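Local coordinates for protein serine acetyltransferase 1, putative (Entamoeba histolytica, PDB 7BW9) that probably transfers an acetyl group to serine, a step in cysteine biosynthesis, and binds cysteine, at residues F35-P47 and L62-N74. Sequence-based numbering, arbitrary orientation.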
# COMPACT_ATOMS: atom_id res chain seq x y z
N PHE A 35 -3.72 1.51 13.89
CA PHE A 35 -2.65 1.25 14.85
C PHE A 35 -2.72 2.33 15.91
O PHE A 35 -3.44 3.32 15.77
CB PHE A 35 -1.27 1.18 14.18
CG PHE A 35 -0.86 2.43 13.49
CD1 PHE A 35 -1.19 2.65 12.15
CD2 PHE A 35 -0.11 3.39 14.16
CE1 PHE A 35 -0.81 3.80 11.49
CE2 PHE A 35 0.27 4.57 13.52
CZ PHE A 35 -0.08 4.77 12.18
N LEU A 36 -1.99 2.12 17.01
CA LEU A 36 -2.30 2.85 18.23
C LEU A 36 -2.24 4.36 18.02
O LEU A 36 -3.22 5.07 18.30
CB LEU A 36 -1.38 2.42 19.37
CG LEU A 36 -1.79 2.95 20.75
CD1 LEU A 36 -3.31 2.92 20.94
CD2 LEU A 36 -1.13 2.12 21.84
N GLU A 37 -1.13 4.88 17.49
CA GLU A 37 -0.99 6.34 17.39
C GLU A 37 -2.05 6.94 16.49
O GLU A 37 -2.59 8.01 16.79
CB GLU A 37 0.41 6.71 16.90
CG GLU A 37 1.51 6.29 17.83
CD GLU A 37 2.09 4.94 17.44
OE1 GLU A 37 1.29 4.02 17.13
OE2 GLU A 37 3.32 4.80 17.44
N LEU A 38 -2.40 6.27 15.38
CA LEU A 38 -3.40 6.84 14.48
C LEU A 38 -4.79 6.84 15.11
O LEU A 38 -5.51 7.85 15.07
CB LEU A 38 -3.43 6.07 13.15
CG LEU A 38 -4.51 6.62 12.22
CD1 LEU A 38 -4.27 8.11 11.89
CD2 LEU A 38 -4.65 5.78 10.95
N GLU A 39 -5.19 5.71 15.70
CA GLU A 39 -6.49 5.66 16.37
C GLU A 39 -6.59 6.76 17.43
O GLU A 39 -7.59 7.47 17.51
CB GLU A 39 -6.71 4.28 17.00
CG GLU A 39 -6.86 3.16 16.01
CD GLU A 39 -6.46 1.81 16.59
OE1 GLU A 39 -6.49 1.66 17.84
OE2 GLU A 39 -6.13 0.89 15.80
N LEU A 40 -5.53 6.93 18.23
CA LEU A 40 -5.58 7.91 19.30
C LEU A 40 -5.59 9.33 18.76
O LEU A 40 -6.37 10.17 19.23
CB LEU A 40 -4.40 7.72 20.25
CG LEU A 40 -4.57 6.54 21.21
CD1 LEU A 40 -3.34 6.41 22.11
CD2 LEU A 40 -5.84 6.72 22.05
N ILE A 41 -4.74 9.62 17.77
CA ILE A 41 -4.71 10.97 17.22
C ILE A 41 -6.05 11.31 16.61
O ILE A 41 -6.56 12.43 16.77
CB ILE A 41 -3.54 11.11 16.22
CG1 ILE A 41 -2.22 11.13 17.00
CG2 ILE A 41 -3.66 12.36 15.39
CD1 ILE A 41 -1.03 10.74 16.18
N GLN A 42 -6.67 10.34 15.94
CA GLN A 42 -7.99 10.57 15.35
C GLN A 42 -9.00 10.96 16.41
O GLN A 42 -9.76 11.93 16.24
CB GLN A 42 -8.46 9.33 14.60
CG GLN A 42 -7.77 9.10 13.24
CD GLN A 42 -8.13 7.75 12.65
OE1 GLN A 42 -8.42 6.79 13.37
NE2 GLN A 42 -8.12 7.68 11.32
N LYS A 43 -9.05 10.19 17.51
CA LYS A 43 -9.99 10.48 18.60
C LYS A 43 -9.64 11.80 19.28
O LYS A 43 -10.54 12.55 19.70
CB LYS A 43 -9.99 9.34 19.62
CG LYS A 43 -10.38 7.99 19.06
CD LYS A 43 -10.44 6.92 20.15
CE LYS A 43 -10.83 5.56 19.57
NZ LYS A 43 -11.32 4.60 20.60
N ILE A 44 -8.35 12.11 19.41
CA ILE A 44 -7.97 13.37 20.04
C ILE A 44 -8.37 14.56 19.16
O ILE A 44 -8.89 15.56 19.66
CB ILE A 44 -6.46 13.40 20.35
CG1 ILE A 44 -6.12 12.41 21.47
CG2 ILE A 44 -6.04 14.81 20.73
CD1 ILE A 44 -4.65 12.00 21.51
N LEU A 45 -8.14 14.47 17.85
CA LEU A 45 -8.38 15.65 17.01
C LEU A 45 -9.85 15.82 16.63
O LEU A 45 -10.30 16.95 16.41
CB LEU A 45 -7.54 15.59 15.75
CG LEU A 45 -6.02 15.55 15.92
CD1 LEU A 45 -5.41 15.30 14.56
CD2 LEU A 45 -5.50 16.84 16.51
N PHE A 46 -10.61 14.73 16.49
CA PHE A 46 -12.01 14.82 16.08
C PHE A 46 -12.85 13.80 16.83
O PHE A 46 -13.35 12.84 16.24
CB PHE A 46 -12.15 14.62 14.58
CG PHE A 46 -11.40 15.61 13.79
CD1 PHE A 46 -11.92 16.88 13.61
CD2 PHE A 46 -10.18 15.28 13.22
CE1 PHE A 46 -11.22 17.82 12.87
CE2 PHE A 46 -9.48 16.22 12.48
CZ PHE A 46 -10.00 17.49 12.31
N PRO A 47 -13.04 13.99 18.13
CA PRO A 47 -13.86 13.03 18.89
C PRO A 47 -15.21 12.74 18.25
O PRO A 47 -15.66 11.59 18.27
CB PRO A 47 -14.01 13.69 20.27
CG PRO A 47 -13.46 15.11 20.11
CD PRO A 47 -12.45 15.02 19.01
N LEU A 62 -8.21 13.68 28.35
CA LEU A 62 -6.95 13.59 29.09
C LEU A 62 -6.42 12.17 29.10
O LEU A 62 -5.20 11.96 29.01
CB LEU A 62 -7.15 14.10 30.52
CG LEU A 62 -5.96 14.00 31.47
CD1 LEU A 62 -4.82 14.91 31.03
CD2 LEU A 62 -6.39 14.29 32.92
N GLU A 63 -7.30 11.18 29.21
CA GLU A 63 -6.86 9.79 29.13
C GLU A 63 -6.22 9.50 27.78
O GLU A 63 -5.14 8.90 27.70
CB GLU A 63 -8.04 8.83 29.36
CG GLU A 63 -8.47 8.66 30.80
CD GLU A 63 -9.84 7.99 30.92
OE1 GLU A 63 -10.27 7.36 29.92
OE2 GLU A 63 -10.49 8.11 31.99
N ARG A 64 -6.90 9.88 26.70
CA ARG A 64 -6.37 9.57 25.37
C ARG A 64 -5.07 10.31 25.12
O ARG A 64 -4.11 9.73 24.59
CB ARG A 64 -7.42 9.91 24.32
CG ARG A 64 -8.68 9.10 24.52
CD ARG A 64 -9.63 9.18 23.37
NE ARG A 64 -10.40 10.42 23.41
CZ ARG A 64 -11.64 10.50 23.85
NH1 ARG A 64 -12.26 9.41 24.29
NH2 ARG A 64 -12.27 11.66 23.85
N LEU A 65 -5.00 11.58 25.53
CA LEU A 65 -3.77 12.34 25.35
C LEU A 65 -2.62 11.71 26.11
O LEU A 65 -1.51 11.55 25.57
CB LEU A 65 -3.99 13.79 25.81
CG LEU A 65 -3.03 14.82 25.22
CD1 LEU A 65 -3.19 14.91 23.70
CD2 LEU A 65 -3.24 16.19 25.89
N SER A 66 -2.87 11.33 27.38
CA SER A 66 -1.84 10.73 28.22
C SER A 66 -1.34 9.41 27.65
O SER A 66 -0.13 9.15 27.65
CB SER A 66 -2.36 10.50 29.64
OG SER A 66 -2.89 11.68 30.20
N LEU A 67 -2.27 8.56 27.20
CA LEU A 67 -1.86 7.30 26.58
C LEU A 67 -1.02 7.55 25.33
O LEU A 67 -0.01 6.87 25.10
CB LEU A 67 -3.09 6.44 26.25
CG LEU A 67 -2.83 5.10 25.56
CD1 LEU A 67 -1.87 4.23 26.35
CD2 LEU A 67 -4.14 4.35 25.32
N LEU A 68 -1.41 8.52 24.51
CA LEU A 68 -0.64 8.77 23.29
C LEU A 68 0.78 9.20 23.63
O LEU A 68 1.75 8.57 23.18
CB LEU A 68 -1.34 9.81 22.42
CG LEU A 68 -0.53 10.27 21.19
CD1 LEU A 68 -0.41 9.18 20.10
CD2 LEU A 68 -1.11 11.54 20.60
N VAL A 69 0.93 10.26 24.44
CA VAL A 69 2.26 10.82 24.66
C VAL A 69 3.13 9.82 25.39
O VAL A 69 4.33 9.69 25.12
CB VAL A 69 2.21 12.17 25.41
CG1 VAL A 69 1.25 13.12 24.72
CG2 VAL A 69 1.86 12.00 26.88
N TYR A 70 2.53 9.03 26.28
CA TYR A 70 3.35 8.10 27.03
C TYR A 70 3.77 6.90 26.19
O TYR A 70 4.86 6.35 26.40
CB TYR A 70 2.62 7.72 28.31
CG TYR A 70 2.71 8.83 29.37
CD1 TYR A 70 3.91 9.49 29.62
CD2 TYR A 70 1.59 9.24 30.09
CE1 TYR A 70 4.01 10.50 30.58
CE2 TYR A 70 1.68 10.25 31.06
CZ TYR A 70 2.89 10.88 31.29
OH TYR A 70 2.98 11.89 32.25
N HIS A 71 2.98 6.51 25.19
CA HIS A 71 3.51 5.55 24.23
C HIS A 71 4.62 6.19 23.40
O HIS A 71 5.63 5.53 23.10
CB HIS A 71 2.40 5.01 23.33
CG HIS A 71 2.91 4.19 22.19
ND1 HIS A 71 3.00 2.81 22.25
CD2 HIS A 71 3.37 4.54 20.96
CE1 HIS A 71 3.49 2.36 21.11
NE2 HIS A 71 3.73 3.38 20.31
N ILE A 72 4.47 7.46 23.02
CA ILE A 72 5.53 8.12 22.27
C ILE A 72 6.78 8.24 23.12
O ILE A 72 7.90 7.95 22.67
CB ILE A 72 5.07 9.50 21.75
CG1 ILE A 72 3.97 9.33 20.69
CG2 ILE A 72 6.25 10.29 21.16
CD1 ILE A 72 3.26 10.63 20.34
N GLN A 73 6.61 8.65 24.39
CA GLN A 73 7.76 8.79 25.27
C GLN A 73 8.49 7.46 25.43
O GLN A 73 9.73 7.41 25.36
CB GLN A 73 7.31 9.34 26.63
CG GLN A 73 8.42 9.32 27.68
CD GLN A 73 8.27 10.39 28.75
OE1 GLN A 73 7.33 11.19 28.74
NE2 GLN A 73 9.22 10.42 29.68
N ASN A 74 7.75 6.36 25.58
CA ASN A 74 8.41 5.06 25.74
C ASN A 74 9.16 4.64 24.49
O ASN A 74 10.22 3.99 24.60
CB ASN A 74 7.39 3.99 26.14
CG ASN A 74 6.82 4.23 27.52
OD1 ASN A 74 7.36 5.01 28.30
ND2 ASN A 74 5.71 3.54 27.83
O HOH W 1 -10.60 13.42 22.20
O HOH W 2 -11.55 6.24 23.65
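E37 OE2 is gripped twice: it hydrogen-bonds with Y150 OH and takes a weak, bent bond from H71 NE2 (3.2 Å, 124° at the hydrogen). It lies at the edge of the imidazole, near its plane, while the carboxylate is turned 73° from the ring. The two helices belong to the helical part of the chain, apart from the left-handed beta-helix. Helix segments 36-45 and 62-74 pack roughly antiparallel, 147° between their directions, with axes 9.6 Å apart at closest approach. L68 is a knob in a hole formed by E37, L40, I41 and I44. Its CG stands anti to the backbone N, and its two methyls have different neighbours. CD1 rests on E37 CA; CD2 meets I44 CD1 at 3.7 Å and also I41 CG1. L40 sends CD1 across L67, 3.7 Å from L67 CG. I44 CD1 also reaches L65 CD1. I44 further packs on F96 of helix 96-113 and L12 of helix 2-17. At the other end, R64 runs across the K43 side chain, nearly perpendicular to it, with R64 CD 3.8 Å from K43 CB. R64 NH1 makes a hydrogen bond to K55 O. In the guanidinium plane, a water accepts from R64 NH2 at 2.9 Å and donates to K43 O at 2.6 Å.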